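PDB 4LES: protein - conserved hypothetical from Bacillus anthracis, which is of unknown function, a conserved hypothetical protein built round a four-stranded antiparallel beta sheet. Local coordinates for residues G109-T123 against P171-K185. Residues are numbered along the deposited sequence; the frame is centred on the assembly and turned at random. Where two conformers were deposited one is given.
Sequences GHVFIVVEAEGKNIT and PGEVKRQNKVYVINK. With EOH (ethanol), chain C.
Phe-112 and Val-182 show how a non-hydrogen-bonded antiparallel pair matches side chains: the valine runs alongside the ring, both leaving the same face of the sheet, with Phe-112 CE1 3.6 Å from Val-182 CG2. Val-180 CG1 approaches the same ring at CD1, and its other methyl, CG2, meets Val-114 CG2. Helix 149-158 packs on this face of the sheet, Ala-151 touching both Phe-112 and Val-180. On the other face Ile-113 and Ile-183 meet roughly perpendicular, Ile-113 CG1 lying 3.6 Å from Ile-183 CG1. Val-115 brings CG2 to the edge of the Tyr-181 ring at CE1 (3.7 Å); strand 135-139 covers this side through Leu-137 and Val-135.

Paired backbone bonds run from Val-111 with Ile-183 to Val-115 with Lys-179. Strand 174-184 is then interrupted without a shift of register: Gln-177 N still donates to Ala-117 O (2.8 Å), but the return bond from Ala-117 N to Gln-177 O is missing, and full pairs resume at Gly-119 with Lys-175. Ala-117 N instead donates to Asn-178 OD1, a weak bond of 3.4 Å. Ala-117 O takes a second donor, Arg-176 NE at 3.3 Å, from the opposite face of its carbonyl plane. Bends at chi2 and chi3 (-52° and -50°) carry the guanidinium across to strand 110-121, with the Ala-117 oxygen in its plane. Glu-118 OE1 sits well out of that plane, 3.4 Å from Arg-176 NE, so this salt bridge rests on charge alone; Lys-88 holds the same oxygen from strand 83-96.

The chemistry thus divides the strand pair: apolar side chains join both faces of the sheet to their coverings, whereas at the interruption the arginine supplements the backbone bonding and probably offsets the negative charge of Glu-118.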
ATOM      1  N   GLY A 109      17.360  11.654  -3.264  1.00101.53           N
ATOM      2  CA  GLY A 109      17.374  10.545  -4.223  1.00 97.36           C
ATOM      3  C   GLY A 109      16.332   9.460  -4.004  1.00 89.76           C
ATOM      4  O   GLY A 109      16.311   8.472  -4.738  1.00 86.16           O
ATOM      5  N   HIS A 110      15.465   9.647  -3.008  1.00 87.26           N
ATOM      6  CA  HIS A 110      14.430   8.667  -2.666  1.00 80.88           C
ATOM      7  C   HIS A 110      13.017   9.234  -2.808  1.00 73.17           C
ATOM      8  O   HIS A 110      12.818  10.443  -2.771  1.00 72.82           O
ATOM      9  CB  HIS A 110      14.634   8.162  -1.237  1.00 82.74           C
ATOM     10  CG  HIS A 110      15.931   7.436  -1.025  1.00 92.50           C
ATOM     11  ND1 HIS A 110      17.135   8.089  -0.879  1.00 97.35           N
ATOM     12  CD2 HIS A 110      16.204   6.113  -0.903  1.00 95.44           C
ATOM     13  CE1 HIS A 110      18.097   7.202  -0.693  1.00103.61           C
ATOM     14  NE2 HIS A 110      17.558   5.995  -0.702  1.00100.62           N
ATOM     15  N   VAL A 111      12.043   8.342  -2.992  1.00 66.45           N
ATOM     16  CA  VAL A 111      10.630   8.721  -3.121  1.00 60.72           C
ATOM     17  C   VAL A 111       9.782   7.829  -2.240  1.00 54.53           C
ATOM     18  O   VAL A 111      10.227   6.781  -1.810  1.00 55.60           O
ATOM     19  CB  VAL A 111      10.091   8.585  -4.582  1.00 59.19           C
ATOM     20  CG1 VAL A 111      10.674   9.643  -5.479  1.00 64.07           C
ATOM     21  CG2 VAL A 111      10.373   7.207  -5.154  1.00 58.29           C
ATOM     22  N   PHE A 112       8.567   8.272  -1.950  1.00 51.90           N
ATOM     23  CA  PHE A 112       7.623   7.437  -1.252  1.00 50.56           C
ATOM     24  C   PHE A 112       6.873   6.664  -2.319  1.00 48.30           C
ATOM     25  O   PHE A 112       6.438   7.255  -3.316  1.00 46.43           O
ATOM     26  CB  PHE A 112       6.607   8.256  -0.460  1.00 51.97           C
ATOM     27  CG  PHE A 112       7.158   8.882   0.777  1.00 53.81           C
ATOM     28  CD1 PHE A 112       7.608   8.087   1.822  1.00 56.02           C
ATOM     29  CD2 PHE A 112       7.178  10.254   0.927  1.00 59.42           C
ATOM     30  CE1 PHE A 112       8.103   8.655   2.976  1.00 60.44           C
ATOM     31  CE2 PHE A 112       7.684  10.834   2.078  1.00 62.35           C
ATOM     32  CZ  PHE A 112       8.145  10.034   3.104  1.00 62.08           C
ATOM     33  N   ILE A 113       6.759   5.353  -2.150  1.00 46.19           N
ATOM     34  CA  ILE A 113       5.940   4.549  -3.060  1.00 43.45           C
ATOM     35  C   ILE A 113       4.788   4.107  -2.197  1.00 44.58           C
ATOM     36  O   ILE A 113       5.008   3.474  -1.157  1.00 40.99           O
ATOM     37  CB  ILE A 113       6.672   3.321  -3.618  1.00 42.57           C
ATOM     38  CG1 ILE A 113       7.921   3.768  -4.398  1.00 46.02           C
ATOM     39  CG2 ILE A 113       5.753   2.522  -4.543  1.00 42.56           C
ATOM     40  CD1 ILE A 113       7.618   4.717  -5.556  1.00 45.63           C
ATOM     41  N   VAL A 114       3.579   4.509  -2.576  1.00 40.34           N
ATOM     42  CA  VAL A 114       2.381   4.166  -1.817  1.00 39.85           C
ATOM     43  C   VAL A 114       1.593   3.102  -2.561  1.00 38.11           C
ATOM     44  O   VAL A 114       1.296   3.268  -3.728  1.00 38.88           O
ATOM     45  CB  VAL A 114       1.444   5.381  -1.670  1.00 42.20           C
ATOM     46  CG1 VAL A 114       0.193   5.012  -0.866  1.00 42.81           C
ATOM     47  CG2 VAL A 114       2.172   6.541  -1.016  1.00 43.32           C
ATOM     48  N   VAL A 115       1.303   1.991  -1.906  1.00 37.63           N
ATOM     49  CA  VAL A 115       0.444   0.945  -2.483  1.00 35.82           C
ATOM     50  C   VAL A 115      -0.905   1.050  -1.746  1.00 36.14           C
ATOM     51  O   VAL A 115      -0.994   0.772  -0.548  1.00 38.68           O
ATOM     52  CB  VAL A 115       1.053  -0.466  -2.295  1.00 36.67           C
ATOM     53  CG1 VAL A 115       0.129  -1.535  -2.826  1.00 37.40           C
ATOM     54  CG2 VAL A 115       2.419  -0.581  -2.971  1.00 38.74           C
ATOM     55  N   GLU A 116      -1.942   1.478  -2.442  1.00 35.96           N
ATOM     56  CA  GLU A 116      -3.290   1.559  -1.867  1.00 39.07           C
ATOM     57  C   GLU A 116      -4.001   0.218  -2.051  1.00 37.91           C
ATOM     58  O   GLU A 116      -4.185  -0.253  -3.161  1.00 38.50           O
ATOM     59  CB  GLU A 116      -4.107   2.644  -2.553  1.00 43.24           C
ATOM     60  CG  GLU A 116      -3.640   4.045  -2.224  1.00 47.58           C
ATOM     61  CD  GLU A 116      -4.532   5.108  -2.840  1.00 56.05           C
ATOM     62  OE1 GLU A 116      -5.250   4.803  -3.829  1.00 60.69           O
ATOM     63  OE2 GLU A 116      -4.500   6.256  -2.342  1.00 63.53           O
ATOM     64  N   ALA A 117      -4.418  -0.369  -0.952  1.00 38.44           N
ATOM     65  CA  ALA A 117      -5.057  -1.663  -0.969  1.00 40.03           C
ATOM     66  C   ALA A 117      -6.105  -1.751   0.103  1.00 40.65           C
ATOM     67  O   ALA A 117      -6.133  -0.951   1.040  1.00 40.75           O
ATOM     68  CB  ALA A 117      -4.007  -2.738  -0.719  1.00 41.11           C
ATOM     69  N   GLU A 118      -6.976  -2.735  -0.026  1.00 41.10           N
ATOM     70  CA  GLU A 118      -7.981  -2.978   1.005  1.00 43.37           C
ATOM     71  C   GLU A 118      -8.390  -4.459   1.033  1.00 40.76           C
ATOM     72  O   GLU A 118      -8.231  -5.158   0.038  1.00 38.47           O
ATOM     73  CB  GLU A 118      -9.168  -2.046   0.813  1.00 47.82           C
ATOM     74  CG  GLU A 118      -9.880  -2.167  -0.515  1.00 51.99           C
ATOM     75  CD  GLU A 118     -10.969  -1.107  -0.660  1.00 57.73           C
ATOM     76  OE1 GLU A 118     -10.747   0.034  -0.199  1.00 57.89           O
ATOM     77  OE2 GLU A 118     -12.032  -1.414  -1.237  1.00 57.92           O
ATOM     78  N   GLY A 119      -8.853  -4.934   2.179  1.00 40.45           N
ATOM     79  CA  GLY A 119      -9.255  -6.326   2.323  1.00 44.62           C
ATOM     80  C   GLY A 119     -10.676  -6.418   2.825  1.00 47.72           C
ATOM     81  O   GLY A 119     -11.068  -5.655   3.690  1.00 49.47           O
ATOM     82  N   LYS A 120     -11.427  -7.369   2.291  1.00 47.35           N
ATOM     83  CA  LYS A 120     -12.807  -7.596   2.658  1.00 51.56           C
ATOM     84  C   LYS A 120     -12.934  -9.018   3.189  1.00 51.02           C
ATOM     85  O   LYS A 120     -12.504  -9.959   2.552  1.00 51.89           O
ATOM     86  CB  LYS A 120     -13.688  -7.423   1.417  1.00 54.70           C
ATOM     87  CG  LYS A 120     -15.199  -7.520   1.610  1.00 62.14           C
ATOM     88  CD  LYS A 120     -15.876  -7.261   0.257  1.00 65.52           C
ATOM     89  CE  LYS A 120     -17.283  -6.694   0.353  1.00 71.30           C
ATOM     90  NZ  LYS A 120     -18.312  -7.696   0.716  1.00 77.78           N
ATOM     91  N   ASN A 121     -13.517  -9.166   4.364  1.00 52.47           N
ATOM     92  CA  ASN A 121     -13.730 -10.465   4.958  1.00 55.25           C
ATOM     93  C   ASN A 121     -14.859 -11.072   4.163  1.00 58.81           C
ATOM     94  O   ASN A 121     -15.965 -10.552   4.192  1.00 61.53           O
ATOM     95  CB  ASN A 121     -14.117 -10.311   6.437  1.00 56.95           C
ATOM     96  CG  ASN A 121     -14.498 -11.640   7.104  1.00 60.06           C
ATOM     97  OD1 ASN A 121     -14.439 -12.728   6.492  1.00 60.01           O
ATOM     98  ND2 ASN A 121     -14.908 -11.552   8.369  1.00 62.40           N
ATOM     99  N   ILE A 122     -14.583 -12.147   3.432  0.50 59.61           N
ATOM    100  CA  ILE A 122     -15.615 -12.790   2.628  0.50 63.36           C
ATOM    101  C   ILE A 122     -16.165 -14.057   3.275  0.50 67.24           C
ATOM    102  O   ILE A 122     -16.861 -14.824   2.623  0.50 69.42           O
ATOM    103  CB  ILE A 122     -15.115 -13.133   1.217  0.50 62.16           C
ATOM    104  CG1 ILE A 122     -13.837 -13.965   1.293  0.50 60.78           C
ATOM    105  CG2 ILE A 122     -14.862 -11.858   0.436  0.50 59.24           C
ATOM    106  CD1 ILE A 122     -13.495 -14.652  -0.004  0.50 61.11           C
ATOM    107  N   THR A 123     -15.855 -14.264   4.554  1.00 68.37           N
ATOM    108  CA  THR A 123     -16.365 -15.422   5.311  1.00 72.63           C
ATOM    109  C   THR A 123     -17.592 -14.944   6.101  1.00 76.94           C
ATOM    110  O   THR A 123     -17.913 -13.752   6.121  1.00 75.99           O
ATOM    111  CB  THR A 123     -15.316 -16.036   6.282  1.00 73.23           C
ATOM    112  OG1 THR A 123     -15.037 -15.139   7.383  1.00 73.82           O
ATOM    113  CG2 THR A 123     -14.025 -16.376   5.531  1.00 70.54           C
ATOM    114  N   PRO A 171     -17.960 -10.035   9.166  1.00 70.13           N
ATOM    115  CA  PRO A 171     -18.349 -10.626   7.887  1.00 71.34           C
ATOM    116  C   PRO A 171     -18.777  -9.557   6.884  1.00 70.68           C
ATOM    117  O   PRO A 171     -19.704  -8.812   7.153  1.00 73.33           O
ATOM    118  CB  PRO A 171     -19.541 -11.520   8.250  1.00 75.89           C
ATOM    119  CG  PRO A 171     -19.416 -11.781   9.702  1.00 76.76           C
ATOM    120  CD  PRO A 171     -18.614 -10.686  10.317  1.00 72.24           C
ATOM    121  N   GLY A 172     -18.086  -9.469   5.750  1.00 69.18           N
ATOM    122  CA  GLY A 172     -18.413  -8.482   4.709  1.00 69.50           C
ATOM    123  C   GLY A 172     -17.778  -7.112   4.916  1.00 68.20           C
ATOM    124  O   GLY A 172     -17.918  -6.232   4.067  1.00 68.75           O
ATOM    125  N   GLU A 173     -17.065  -6.933   6.027  1.00 66.76           N
ATOM    126  CA  GLU A 173     -16.436  -5.652   6.340  1.00 66.68           C
ATOM    127  C   GLU A 173     -15.129  -5.459   5.547  1.00 63.72           C
ATOM    128  O   GLU A 173     -14.401  -6.409   5.279  1.00 58.71           O
ATOM    129  CB  GLU A 173     -16.180  -5.537   7.849  1.00 68.91           C
ATOM    130  CG  GLU A 173     -15.771  -4.136   8.277  1.00 73.24           C
ATOM    131  CD  GLU A 173     -15.337  -4.036   9.738  1.00 74.49           C
ATOM    132  OE1 GLU A 173     -15.798  -4.845  10.586  1.00 70.38           O
ATOM    133  OE2 GLU A 173     -14.523  -3.119  10.023  1.00 76.73           O
ATOM    134  N   VAL A 174     -14.857  -4.215   5.165  1.00 64.78           N
ATOM    135  CA  VAL A 174     -13.666  -3.878   4.394  1.00 64.54           C
ATOM    136  C   VAL A 174     -12.709  -3.049   5.250  1.00 66.29           C
ATOM    137  O   VAL A 174     -13.126  -2.167   5.975  1.00 68.27           O
ATOM    138  CB  VAL A 174     -14.028  -3.082   3.139  1.00 66.65           C
ATOM    139  CG1 VAL A 174     -12.789  -2.836   2.302  1.00 68.29           C
ATOM    140  CG2 VAL A 174     -15.068  -3.813   2.302  1.00 67.08           C
ATOM    141  N   LYS A 175     -11.422  -3.326   5.144  1.00 66.23           N
ATOM    142  CA  LYS A 175     -10.404  -2.611   5.900  1.00 66.86           C
ATOM    143  C   LYS A 175      -9.276  -2.122   4.994  1.00 66.52           C
ATOM    144  O   LYS A 175      -8.666  -2.910   4.268  1.00 61.58           O
ATOM    145  CB  LYS A 175      -9.890  -3.540   6.999  1.00 69.31           C
ATOM    146  CG  LYS A 175      -8.483  -3.285   7.517  1.00 76.11           C
ATOM    147  CD  LYS A 175      -8.267  -1.921   8.180  1.00 84.40           C
ATOM    148  CE  LYS A 175      -6.832  -1.833   8.714  1.00 90.31           C
ATOM    149  NZ  LYS A 175      -6.253  -0.459   8.739  1.00 96.15           N
ATOM    150  N   ARG A 176      -9.013  -0.819   5.029  1.00 69.13           N
ATOM    151  CA  ARG A 176      -7.939  -0.232   4.230  1.00 75.41           C
ATOM    152  C   ARG A 176      -6.610  -0.763   4.712  1.00 78.14           C
ATOM    153  O   ARG A 176      -6.429  -0.991   5.883  1.00 76.08           O
ATOM    154  CB  ARG A 176      -7.914   1.290   4.319  1.00 80.20           C
ATOM    155  CG  ARG A 176      -9.060   2.033   3.640  1.00 85.24           C
ATOM    156  CD  ARG A 176      -9.300   1.635   2.177  1.00 88.74           C
ATOM    157  NE  ARG A 176      -8.100   1.639   1.303  1.00 92.44           N
ATOM    158  CZ  ARG A 176      -7.718   2.618   0.475  1.00 95.30           C
ATOM    159  NH1 ARG A 176      -8.412   3.745   0.349  1.00101.28           N
ATOM    160  NH2 ARG A 176      -6.615   2.467  -0.237  1.00 96.91           N
ATOM    161  N   GLN A 177      -5.696  -1.001   3.786  1.00 55.70           N
ATOM    162  CA  GLN A 177      -4.353  -1.495   4.122  1.00 60.81           C
ATOM    163  C   GLN A 177      -3.330  -0.844   3.194  1.00 59.28           C
ATOM    164  O   GLN A 177      -2.684  -1.492   2.354  1.00 59.93           O
ATOM    165  CB  GLN A 177      -4.237  -3.058   4.207  1.00 73.86           C
ATOM    166  CG  GLN A 177      -4.920  -3.925   3.136  1.00 84.30           C
ATOM    167  CD  GLN A 177      -4.606  -5.449   3.241  1.00 93.23           C
ATOM    168  OE1 GLN A 177      -5.447  -6.305   2.924  1.00 85.09           O
ATOM    169  NE2 GLN A 177      -3.396  -5.780   3.685  1.00101.47           N
ATOM    170  N   ASN A 178      -3.208   0.474   3.357  1.00 50.17           N
ATOM    171  CA  ASN A 178      -2.237   1.246   2.599  1.00 51.54           C
ATOM    172  C   ASN A 178      -0.817   0.984   3.081  1.00 49.28           C
ATOM    173  O   ASN A 178      -0.591   0.944   4.265  1.00 52.76           O
ATOM    174  CB  ASN A 178      -2.567   2.735   2.693  1.00 47.59           C
ATOM    175  CG  ASN A 178      -3.886   3.068   2.007  1.00 49.44           C
ATOM    176  OD1 ASN A 178      -4.261   2.436   1.025  1.00 50.22           O
ATOM    177  ND2 ASN A 178      -4.599   4.019   2.537  1.00 52.37           N
ATOM    178  N   LYS A 179       0.120   0.766   2.169  1.00 43.69           N
ATOM    179  CA  LYS A 179       1.526   0.587   2.552  1.00 47.41           C
ATOM    180  C   LYS A 179       2.313   1.739   1.956  1.00 43.94           C
ATOM    181  O   LYS A 179       2.027   2.174   0.823  1.00 39.57           O
ATOM    182  CB  LYS A 179       2.126  -0.673   1.929  1.00 51.72           C
ATOM    183  CG  LYS A 179       1.280  -1.916   1.966  1.00 53.33           C
ATOM    184  CD  LYS A 179       1.099  -2.426   3.360  1.00 57.18           C
ATOM    185  CE  LYS A 179       0.551  -3.843   3.257  1.00 64.14           C
ATOM    186  NZ  LYS A 179      -0.094  -4.279   4.500  1.00 73.18           N
ATOM    187  N   VAL A 180       3.323   2.205   2.673  1.00 42.63           N
ATOM    188  CA  VAL A 180       4.175   3.266   2.172  1.00 44.69           C
ATOM    189  C   VAL A 180       5.634   2.869   2.313  1.00 47.27           C
ATOM    190  O   VAL A 180       6.105   2.552   3.412  1.00 50.01           O
ATOM    191  CB  VAL A 180       3.904   4.610   2.885  1.00 49.86           C
ATOM    192  CG1 VAL A 180       4.790   5.711   2.327  1.00 49.62           C
ATOM    193  CG2 VAL A 180       2.435   4.985   2.743  1.00 49.15           C
ATOM    194  N   TYR A 181       6.346   2.890   1.191  1.00 45.83           N
ATOM    195  CA  TYR A 181       7.759   2.535   1.160  1.00 49.14           C
ATOM    196  C   TYR A 181       8.627   3.715   0.762  1.00 52.76           C
ATOM    197  O   TYR A 181       8.176   4.643   0.090  1.00 53.03           O
ATOM    198  CB  TYR A 181       7.980   1.389   0.171  1.00 48.36           C
ATOM    199  CG  TYR A 181       7.011   0.240   0.328  1.00 45.01           C
ATOM    200  CD1 TYR A 181       5.775   0.255  -0.318  1.00 42.14           C
ATOM    201  CD2 TYR A 181       7.309  -0.850   1.138  1.00 50.92           C
ATOM    202  CE1 TYR A 181       4.877  -0.799  -0.188  1.00 40.69           C
ATOM    203  CE2 TYR A 181       6.410  -1.913   1.274  1.00 50.47           C
ATOM    204  CZ  TYR A 181       5.190  -1.873   0.613  1.00 42.59           C
ATOM    205  OH  TYR A 181       4.293  -2.920   0.740  1.00 42.33           O
ATOM    206  N   VAL A 182       9.875   3.692   1.216  1.00 57.40           N
ATOM    207  CA  VAL A 182      10.841   4.709   0.849  1.00 59.77           C
ATOM    208  C   VAL A 182      11.806   3.994  -0.093  1.00 60.82           C
ATOM    209  O   VAL A 182      12.517   3.095   0.319  1.00 64.23           O
ATOM    210  CB  VAL A 182      11.553   5.309   2.078  1.00 66.84           C
ATOM    211  CG1 VAL A 182      12.696   6.219   1.650  1.00 69.74           C
ATOM    212  CG2 VAL A 182      10.554   6.084   2.926  1.00 67.28           C
ATOM    213  N   ILE A 183      11.810   4.392  -1.360  1.00 58.58           N
ATOM    214  CA  ILE A 183      12.602   3.722  -2.373  1.00 59.05           C
ATOM    215  C   ILE A 183      13.525   4.676  -3.106  1.00 62.79           C
ATOM    216  O   ILE A 183      13.209   5.855  -3.250  1.00 63.07           O
ATOM    217  CB  ILE A 183      11.657   3.087  -3.431  1.00 55.46           C
ATOM    218  CG1 ILE A 183      10.669   2.134  -2.770  1.00 53.87           C
ATOM    219  CG2 ILE A 183      12.432   2.342  -4.504  1.00 55.18           C
ATOM    220  CD1 ILE A 183      11.326   0.938  -2.108  1.00 58.72           C
ATOM    221  N   ASN A 184      14.666   4.161  -3.571  1.00 66.07           N
ATOM    222  CA  ASN A 184      15.596   4.950  -4.371  1.00 69.00           C
ATOM    223  C   ASN A 184      14.886   5.289  -5.667  1.00 64.00           C
ATOM    224  O   ASN A 184      14.454   4.384  -6.384  1.00 58.02           O
ATOM    225  CB  ASN A 184      16.863   4.157  -4.664  1.00 74.09           C
ATOM    226  CG  ASN A 184      17.890   4.954  -5.452  1.00 76.34           C
ATOM    227  OD1 ASN A 184      17.621   5.478  -6.534  1.00 73.20           O
ATOM    228  ND2 ASN A 184      19.088   5.014  -4.920  1.00 86.28           N
ATOM    229  N   LYS A 185      14.779   6.580  -5.976  1.00 65.19           N
ATOM    230  CA  LYS A 185      14.038   7.012  -7.156  1.00 63.66           C
ATOM    231  C   LYS A 185      14.578   6.434  -8.462  1.00 66.68           C
ATOM    232  O   LYS A 185      13.814   5.892  -9.274  1.00 63.76           O
ATOM    233  CB  LYS A 185      13.980   8.523  -7.235  1.00 66.05           C
ATOM    234  CG  LYS A 185      13.057   8.998  -8.330  1.00 65.31           C
ATOM    235  CD  LYS A 185      12.798  10.477  -8.219  1.00 70.50           C
ATOM    236  CE  LYS A 185      11.758  10.913  -9.231  1.00 72.16           C
ATOM    237  NZ  LYS A 185      11.334  12.314  -8.985  1.00 79.04           N
TER
HETATM  238  C1  EOH C 302      19.478   2.557  -0.889  1.00 90.51           C
HETATM  239  C2  EOH C 302      18.803   1.662  -1.910  1.00 82.97           C
HETATM  240  O   EOH C 302      19.453   3.926  -1.319  1.00 95.26           O